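Local coordinates for proline dipeptidase (Streptococcus pneumoniae, PDB 3PN9), which is the N-terminal domain of a prolidase, an enzyme that probably cleaves dipeptides with a C-terminal proline, at residues 34-46 / 57-71. Sequence-based numbering, arbitrary orientation.
Sequences TGFYSDPHERQMF and LFVPALEVERASSTV
In the creatinase/prolidase N-terminal domain, the loop linking helix 27-34 to strand 46-50 folds over strand 56-60 and helix 64-70, and F36 is prominent among the side chains it packs onto them. With CG anti to the backbone N (chi1 177°), the ring reaches the helix, where A67 CB makes a CH-pi contact over one face, 3.9 Å from the ring centroid. L57 CD2 and V59 CG1 also pack against the ring, and T70 OG1 lies at its edge. F36 CE1 sits over the centre of one face of the R66 guanidinium, 3.5 Å from R66 CZ, with the two planes 26° apart. R66 NH1 (3.1 Å) and R66 NH2 (2.9 Å) both donate hydrogen bonds to Y37 O, which lies in the guanidinium plane, and reach it from the same face of the carbonyl plane. A salt bridge from R66 NH2 to E63 OE1 (2.7 Å) further fixes the group, and S38 OG approaches the same carboxylate oxygen. Further along, R43 CB rests on P60 CG at 3.6 Å, while the R43 guanidinium turns to D80. The loop then enters the sheet: F46 N donates to F58 O, and F58 N returns a nearly straight bond to F46 O (2.8 Å, 170°). M45 CG packs on V59 CG1 beside this bridge. The arrangement is that of an antiparallel pair in the mixed beta-sheet of this alpha/beta domain, with helix 64-70 tied to loop 34-46 by the two R66 bonds.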
ATOM      1  N   THR A  34      21.071  -6.021   0.684  1.00 20.03           N
ATOM      2  CA  THR A  34      21.685  -5.723  -0.646  1.00 20.93           C
ATOM      3  C   THR A  34      22.697  -6.727  -1.047  1.00 21.06           C
ATOM      4  O   THR A  34      23.122  -6.701  -2.161  1.00 24.71           O
ATOM      5  CB  THR A  34      22.441  -4.336  -0.707  1.00 19.58           C
ATOM      6  OG1 THR A  34      23.542  -4.447   0.185  1.00 20.44           O
ATOM      7  CG2 THR A  34      21.520  -3.205  -0.240  1.00 19.40           C
ATOM      8  N   GLY A  35      23.146  -7.567  -0.132  1.00 22.07           N
ATOM      9  CA  GLY A  35      24.245  -8.492  -0.399  1.00 21.78           C
ATOM     10  C   GLY A  35      25.630  -7.780  -0.414  1.00 23.02           C
ATOM     11  O   GLY A  35      26.634  -8.430  -0.659  1.00 23.64           O
ATOM     12  N   PHE A  36      25.707  -6.503  -0.011  1.00 21.04           N
ATOM     13  CA  PHE A  36      27.000  -5.803   0.118  1.00 20.39           C
ATOM     14  C   PHE A  36      27.371  -5.751   1.593  1.00 19.64           C
ATOM     15  O   PHE A  36      26.637  -5.146   2.411  1.00 20.01           O
ATOM     16  CB  PHE A  36      26.946  -4.371  -0.456  1.00 18.57           C
ATOM     17  CG  PHE A  36      28.270  -3.624  -0.253  1.00 23.10           C
ATOM     18  CD1 PHE A  36      29.383  -3.991  -1.025  1.00 20.80           C
ATOM     19  CD2 PHE A  36      28.408  -2.670   0.763  1.00 20.41           C
ATOM     20  CE1 PHE A  36      30.673  -3.329  -0.856  1.00 19.78           C
ATOM     21  CE2 PHE A  36      29.624  -1.991   0.970  1.00 21.53           C
ATOM     22  CZ  PHE A  36      30.770  -2.337   0.164  1.00 20.53           C
ATOM     23  N   TYR A  37      28.470  -6.423   1.973  1.00 18.55           N
ATOM     24  CA  TYR A  37      28.960  -6.391   3.333  1.00 21.19           C
ATOM     25  C   TYR A  37      30.281  -5.539   3.433  1.00 22.95           C
ATOM     26  O   TYR A  37      31.235  -5.842   2.712  1.00 24.27           O
ATOM     27  CB  TYR A  37      29.284  -7.813   3.889  1.00 21.58           C
ATOM     28  CG  TYR A  37      29.681  -7.653   5.326  1.00 26.43           C
ATOM     29  CD1 TYR A  37      28.766  -7.283   6.288  1.00 26.42           C
ATOM     30  CD2 TYR A  37      31.044  -7.728   5.686  1.00 30.64           C
ATOM     31  CE1 TYR A  37      29.199  -7.043   7.645  1.00 26.80           C
ATOM     32  CE2 TYR A  37      31.495  -7.484   6.980  1.00 31.68           C
ATOM     33  CZ  TYR A  37      30.575  -7.146   7.942  1.00 32.08           C
ATOM     34  OH  TYR A  37      31.044  -6.872   9.189  1.00 32.42           O
ATOM     35  N   SER A  38      30.371  -4.613   4.392  1.00 21.81           N
ATOM     36  CA  SER A  38      31.643  -3.928   4.681  1.00 22.60           C
ATOM     37  C   SER A  38      31.661  -3.500   6.128  1.00 23.51           C
ATOM     38  O   SER A  38      30.626  -3.026   6.636  1.00 23.25           O
ATOM     39  CB  SER A  38      31.738  -2.665   3.758  1.00 22.61           C
ATOM     40  OG  SER A  38      32.937  -2.027   4.047  1.00 31.64           O
ATOM     41  N   ASP A  39      32.789  -3.631   6.823  1.00 21.65           N
ATOM     42  CA  ASP A  39      32.838  -3.061   8.137  1.00 25.61           C
ATOM     43  C   ASP A  39      33.528  -1.689   7.966  1.00 25.69           C
ATOM     44  O   ASP A  39      34.674  -1.670   7.726  1.00 25.24           O
ATOM     45  CB  ASP A  39      33.682  -3.939   9.051  1.00 26.32           C
ATOM     46  CG  ASP A  39      33.761  -3.365  10.448  1.00 33.69           C
ATOM     47  OD1 ASP A  39      33.297  -2.194  10.652  1.00 31.98           O
ATOM     48  OD2 ASP A  39      34.354  -4.068  11.290  1.00 38.08           O
ATOM     49  N   PRO A  40      32.822  -0.570   8.067  1.00 25.33           N
ATOM     50  CA  PRO A  40      33.512   0.735   7.758  1.00 25.37           C
ATOM     51  C   PRO A  40      34.330   1.261   8.979  1.00 25.51           C
ATOM     52  O   PRO A  40      34.971   2.338   8.871  1.00 26.19           O
ATOM     53  CB  PRO A  40      32.355   1.679   7.489  1.00 25.54           C
ATOM     54  CG  PRO A  40      31.161   1.088   8.418  1.00 27.09           C
ATOM     55  CD  PRO A  40      31.491  -0.411   8.639  1.00 26.62           C
ATOM     56  N   HIS A  41      34.321   0.524  10.085  1.00 24.96           N
ATOM     57  CA  HIS A  41      34.869   0.970  11.392  1.00 25.96           C
ATOM     58  C   HIS A  41      34.434   2.356  11.795  1.00 26.71           C
ATOM     59  O   HIS A  41      33.285   2.607  11.997  1.00 25.42           O
ATOM     60  CB  HIS A  41      36.419   0.941  11.287  1.00 27.70           C
ATOM     61  CG  HIS A  41      36.942  -0.452  11.060  1.00 32.54           C
ATOM     62  ND1 HIS A  41      36.857  -1.438  12.028  1.00 36.43           N
ATOM     63  CD2 HIS A  41      37.503  -1.032   9.975  1.00 35.12           C
ATOM     64  CE1 HIS A  41      37.395  -2.553  11.560  1.00 36.09           C
ATOM     65  NE2 HIS A  41      37.759  -2.344  10.308  1.00 39.44           N
ATOM     66  N   GLU A  42      35.332   3.354  11.756  1.00 23.91           N
ATOM     67  CA  GLU A  42      34.867   4.693  12.109  1.00 25.99           C
ATOM     68  C   GLU A  42      34.255   5.521  10.955  1.00 22.45           C
ATOM     69  O   GLU A  42      33.692   6.563  11.218  1.00 22.41           O
ATOM     70  CB  GLU A  42      36.057   5.476  12.760  1.00 28.52           C
ATOM     71  CG  GLU A  42      37.430   4.624  12.329  1.00 40.35           C
ATOM     72  CD  GLU A  42      37.957   3.604  13.490  1.00 48.79           C
ATOM     73  OE1 GLU A  42      38.933   2.863  13.237  1.00 50.89           O
ATOM     74  OE2 GLU A  42      37.445   3.553  14.652  1.00 50.84           O
ATOM     75  N   ARG A  43      34.350   5.104   9.703  1.00 19.19           N
ATOM     76  CA  ARG A  43      33.868   5.910   8.603  1.00 19.63           C
ATOM     77  C   ARG A  43      32.351   5.709   8.411  1.00 20.84           C
ATOM     78  O   ARG A  43      31.806   4.721   8.923  1.00 20.59           O
ATOM     79  CB  ARG A  43      34.584   5.435   7.335  1.00 19.48           C
ATOM     80  CG  ARG A  43      36.133   5.743   7.509  1.00 22.69           C
ATOM     81  CD  ARG A  43      36.755   5.659   6.146  1.00 23.89           C
ATOM     82  NE  ARG A  43      38.152   6.132   6.101  1.00 24.59           N
ATOM     83  CZ  ARG A  43      39.215   5.345   6.151  1.00 32.33           C
ATOM     84  NH1 ARG A  43      39.117   4.007   6.260  1.00 30.16           N
ATOM     85  NH2 ARG A  43      40.431   5.910   6.076  1.00 32.18           N
ATOM     86  N   GLN A  44      31.699   6.608   7.695  1.00 18.61           N
ATOM     87  CA  GLN A  44      30.251   6.568   7.496  1.00 20.03           C
ATOM     88  C   GLN A  44      29.884   5.636   6.335  1.00 19.64           C
ATOM     89  O   GLN A  44      30.528   5.627   5.242  1.00 17.87           O
ATOM     90  CB  GLN A  44      29.675   7.962   7.264  1.00 18.43           C
ATOM     91  CG  GLN A  44      30.112   8.978   8.452  1.00 20.46           C
ATOM     92  CD  GLN A  44      29.641   8.464   9.758  1.00 24.23           C
ATOM     93  OE1 GLN A  44      28.545   7.786   9.844  1.00 17.30           O
ATOM     94  NE2 GLN A  44      30.371   8.787  10.810  1.00 19.81           N
HETATM   95  N   MSE A  45      28.853   4.826   6.580  1.00 17.09           N
HETATM   96  CA  MSE A  45      28.236   4.086   5.481  1.00 13.94           C
HETATM   97  C   MSE A  45      26.725   4.088   5.796  1.00 16.16           C
HETATM   98  O   MSE A  45      26.376   3.866   6.959  1.00 15.17           O
HETATM   99  CB  MSE A  45      28.765   2.633   5.468  1.00 14.67           C
HETATM  100  CG  MSE A  45      27.936   1.823   4.371  1.00 19.34           C
HETATM  101 SE   MSE A  45      28.662   0.043   4.114  1.00 26.89          SE
HETATM  102  CE  MSE A  45      28.455  -0.722   5.968  1.00 18.92           C
ATOM    103  N   PHE A  46      25.875   4.397   4.819  1.00 15.00           N
ATOM    104  CA  PHE A  46      24.437   4.287   5.007  1.00 15.56           C
ATOM    105  C   PHE A  46      23.836   3.787   3.719  1.00 15.86           C
ATOM    106  O   PHE A  46      24.299   4.156   2.598  1.00 15.96           O
ATOM    107  CB  PHE A  46      23.752   5.659   5.296  1.00 15.72           C
ATOM    108  CG  PHE A  46      24.217   6.305   6.573  1.00 16.97           C
ATOM    109  CD1 PHE A  46      23.709   5.894   7.787  1.00 12.76           C
ATOM    110  CD2 PHE A  46      25.220   7.347   6.519  1.00 14.39           C
ATOM    111  CE1 PHE A  46      24.115   6.491   9.027  1.00 12.92           C
ATOM    112  CE2 PHE A  46      25.661   7.919   7.738  1.00 16.71           C
ATOM    113  CZ  PHE A  46      25.086   7.543   8.963  1.00 14.89           C
ATOM    114  N   LEU A  57      23.418   4.060  -2.085  1.00 14.73           N
ATOM    115  CA  LEU A  57      24.267   3.468  -1.083  1.00 15.48           C
ATOM    116  C   LEU A  57      25.465   4.454  -0.904  1.00 17.89           C
ATOM    117  O   LEU A  57      26.185   4.754  -1.879  1.00 19.13           O
ATOM    118  CB  LEU A  57      24.757   2.108  -1.582  1.00 15.38           C
ATOM    119  CG  LEU A  57      25.796   1.345  -0.700  1.00 16.24           C
ATOM    120  CD1 LEU A  57      25.499   1.253   0.875  1.00 18.23           C
ATOM    121  CD2 LEU A  57      26.086  -0.066  -1.316  1.00 22.55           C
ATOM    122  N   PHE A  58      25.708   4.880   0.343  1.00 17.44           N
ATOM    123  CA  PHE A  58      26.807   5.874   0.599  1.00 16.96           C
ATOM    124  C   PHE A  58      27.909   5.187   1.369  1.00 18.49           C
ATOM    125  O   PHE A  58      27.615   4.610   2.408  1.00 16.58           O
ATOM    126  CB  PHE A  58      26.217   7.023   1.438  1.00 15.52           C
ATOM    127  CG  PHE A  58      27.256   8.128   1.742  1.00 18.85           C
ATOM    128  CD1 PHE A  58      27.549   9.114   0.791  1.00 19.58           C
ATOM    129  CD2 PHE A  58      27.945   8.098   2.964  1.00 17.11           C
ATOM    130  CE1 PHE A  58      28.526  10.167   1.125  1.00 21.06           C
ATOM    131  CE2 PHE A  58      28.891   9.103   3.304  1.00 18.53           C
ATOM    132  CZ  PHE A  58      29.165  10.117   2.409  1.00 19.39           C
ATOM    133  N   VAL A  59      29.174   5.229   0.895  1.00 15.70           N
ATOM    134  CA  VAL A  59      30.223   4.408   1.483  1.00 16.91           C
ATOM    135  C   VAL A  59      31.571   5.217   1.499  1.00 17.31           C
ATOM    136  O   VAL A  59      31.647   6.198   0.765  1.00 17.67           O
ATOM    137  CB  VAL A  59      30.497   3.131   0.669  1.00 16.87           C
ATOM    138  CG1 VAL A  59      29.181   2.157   0.723  1.00 14.42           C
ATOM    139  CG2 VAL A  59      30.914   3.452  -0.805  1.00 18.02           C
ATOM    140  N   PRO A  60      32.552   4.802   2.289  1.00 19.48           N
ATOM    141  CA  PRO A  60      33.939   5.416   2.134  1.00 19.71           C
ATOM    142  C   PRO A  60      34.425   5.198   0.718  1.00 21.18           C
ATOM    143  O   PRO A  60      34.132   4.174   0.082  1.00 18.78           O
ATOM    144  CB  PRO A  60      34.817   4.569   3.102  1.00 19.97           C
ATOM    145  CG  PRO A  60      33.787   4.034   4.169  1.00 19.76           C
ATOM    146  CD  PRO A  60      32.531   3.738   3.328  1.00 19.35           C
ATOM    147  N   ALA A  61      35.319   6.070   0.244  1.00 21.59           N
ATOM    148  CA  ALA A  61      35.770   6.037  -1.154  1.00 21.56           C
ATOM    149  C   ALA A  61      36.375   4.724  -1.505  1.00 22.43           C
ATOM    150  O   ALA A  61      36.170   4.231  -2.613  1.00 23.61           O
ATOM    151  CB  ALA A  61      36.859   7.230  -1.374  1.00 24.07           C
ATOM    152  N   LEU A  62      37.067   4.106  -0.575  1.00 24.44           N
ATOM    153  CA  LEU A  62      37.752   2.838  -0.883  1.00 26.85           C
ATOM    154  C   LEU A  62      36.773   1.673  -1.173  1.00 27.81           C
ATOM    155  O   LEU A  62      37.161   0.631  -1.705  1.00 26.99           O
ATOM    156  CB  LEU A  62      38.545   2.358   0.343  1.00 29.74           C
ATOM    157  CG  LEU A  62      39.995   3.010   0.438  1.00 38.16           C
ATOM    158  CD1 LEU A  62      40.739   2.594   1.763  1.00 40.80           C
ATOM    159  CD2 LEU A  62      40.950   2.857  -0.850  1.00 38.08           C
ATOM    160  N   GLU A  63      35.507   1.827  -0.797  1.00 25.69           N
ATOM    161  CA  GLU A  63      34.554   0.709  -1.017  1.00 24.51           C
ATOM    162  C   GLU A  63      33.705   0.939  -2.294  1.00 24.92           C
ATOM    163  O   GLU A  63      32.868   0.066  -2.623  1.00 24.06           O
ATOM    164  CB  GLU A  63      33.591   0.652   0.181  1.00 22.67           C
ATOM    165  CG  GLU A  63      34.200   0.131   1.537  1.00 30.79           C
ATOM    166  CD  GLU A  63      34.927  -1.174   1.401  1.00 41.41           C
ATOM    167  OE1 GLU A  63      34.341  -2.230   1.217  1.00 43.47           O
ATOM    168  OE2 GLU A  63      36.165  -1.152   1.451  1.00 53.14           O
ATOM    169  N   VAL A  64      33.848   2.100  -2.938  1.00 22.84           N
ATOM    170  CA  VAL A  64      32.942   2.503  -4.028  1.00 24.21           C
ATOM    171  C   VAL A  64      32.990   1.447  -5.163  1.00 26.13           C
ATOM    172  O   VAL A  64      31.963   1.001  -5.687  1.00 22.27           O
ATOM    173  CB  VAL A  64      33.310   3.893  -4.622  1.00 27.05           C
ATOM    174  CG1 VAL A  64      32.592   4.110  -6.010  1.00 28.52           C
ATOM    175  CG2 VAL A  64      32.840   5.027  -3.712  1.00 24.76           C
ATOM    176  N   GLU A  65      34.197   0.983  -5.511  1.00 25.65           N
ATOM    177  CA  GLU A  65      34.284   0.047  -6.671  1.00 28.06           C
ATOM    178  C   GLU A  65      33.534  -1.299  -6.397  1.00 27.41           C
ATOM    179  O   GLU A  65      32.793  -1.812  -7.256  1.00 26.28           O
ATOM    180  CB  GLU A  65      35.757  -0.253  -6.960  1.00 29.18           C
ATOM    181  CG  GLU A  65      35.936  -0.860  -8.295  1.00 39.51           C
ATOM    182  CD  GLU A  65      37.415  -1.067  -8.668  1.00 51.37           C
ATOM    183  OE1 GLU A  65      38.143  -1.810  -7.957  1.00 52.32           O
ATOM    184  OE2 GLU A  65      37.825  -0.491  -9.714  1.00 59.04           O
ATOM    185  N   ARG A  66      33.780  -1.885  -5.221  1.00 26.51           N
ATOM    186  CA  ARG A  66      33.151  -3.169  -4.845  1.00 25.12           C
ATOM    187  C   ARG A  66      31.633  -2.949  -4.640  1.00 24.89           C
ATOM    188  O   ARG A  66      30.785  -3.776  -5.120  1.00 23.53           O
ATOM    189  CB  ARG A  66      33.822  -3.816  -3.658  1.00 24.88           C
ATOM    190  CG  ARG A  66      33.205  -5.204  -3.306  1.00 26.50           C
ATOM    191  CD  ARG A  66      34.160  -5.915  -2.282  1.00 27.77           C
ATOM    192  NE  ARG A  66      34.184  -5.216  -0.990  1.00 24.94           N
ATOM    193  CZ  ARG A  66      33.294  -5.422   0.001  1.00 26.39           C
ATOM    194  NH1 ARG A  66      32.322  -6.345  -0.146  1.00 25.08           N
ATOM    195  NH2 ARG A  66      33.391  -4.770   1.160  1.00 22.53           N
ATOM    196  N   ALA A  67      31.265  -1.829  -3.993  1.00 22.65           N
ATOM    197  CA  ALA A  67      29.867  -1.588  -3.799  1.00 23.97           C
ATOM    198  C   ALA A  67      29.171  -1.444  -5.176  1.00 24.17           C
ATOM    199  O   ALA A  67      28.093  -2.001  -5.377  1.00 22.97           O
ATOM    200  CB  ALA A  67      29.637  -0.390  -2.922  1.00 21.67           C
ATOM    201  N   SER A  68      29.755  -0.667  -6.095  1.00 24.59           N
ATOM    202  CA  SER A  68      29.112  -0.413  -7.402  1.00 25.62           C
ATOM    203  C   SER A  68      28.964  -1.693  -8.231  1.00 27.40           C
ATOM    204  O   SER A  68      28.030  -1.773  -9.005  1.00 25.69           O
ATOM    205  CB  SER A  68      29.949   0.594  -8.249  1.00 27.89           C
ATOM    206  OG  SER A  68      30.068   1.766  -7.499  1.00 31.53           O
ATOM    207  N   SER A  69      29.830  -2.699  -8.041  1.00 27.19           N
ATOM    208  CA  SER A  69      29.639  -3.939  -8.776  1.00 30.12           C
ATOM    209  C   SER A  69      28.717  -4.866  -8.038  1.00 30.01           C
ATOM    210  O   SER A  69      28.198  -5.776  -8.641  1.00 30.62           O
ATOM    211  CB  SER A  69      30.956  -4.601  -9.171  1.00 31.93           C
ATOM    212  OG  SER A  69      31.572  -4.961  -7.989  1.00 36.39           O
ATOM    213  N   THR A  70      28.389  -4.578  -6.779  1.00 27.51           N
ATOM    214  CA  THR A  70      27.411  -5.440  -6.016  1.00 26.11           C
ATOM    215  C   THR A  70      25.971  -5.026  -6.228  1.00 26.48           C
ATOM    216  O   THR A  70      25.079  -5.864  -6.267  1.00 26.67           O
ATOM    217  CB  THR A  70      27.778  -5.470  -4.477  1.00 26.67           C
ATOM    218  OG1 THR A  70      29.136  -5.865  -4.395  1.00 26.05           O
ATOM    219  CG2 THR A  70      26.910  -6.517  -3.672  1.00 25.08           C
ATOM    220  N   VAL A  71      25.684  -3.754  -6.343  1.00 22.80           N
ATOM    221  CA  VAL A  71      24.288  -3.356  -6.403  1.00 23.30           C
ATOM    222  C   VAL A  71      24.071  -2.662  -7.718  1.00 24.73           C
ATOM    223  O   VAL A  71      25.041  -2.094  -8.255  1.00 24.48           O
ATOM    224  CB  VAL A  71      23.929  -2.350  -5.215  1.00 23.09           C
ATOM    225  CG1 VAL A  71      24.175  -2.995  -3.859  1.00 22.21           C
ATOM    226  CG2 VAL A  71      24.685  -0.972  -5.256  1.00 18.62           C
TER
HETATM  227  O   HOH W   1      24.080  -8.455  -4.390  1.00 49.32           O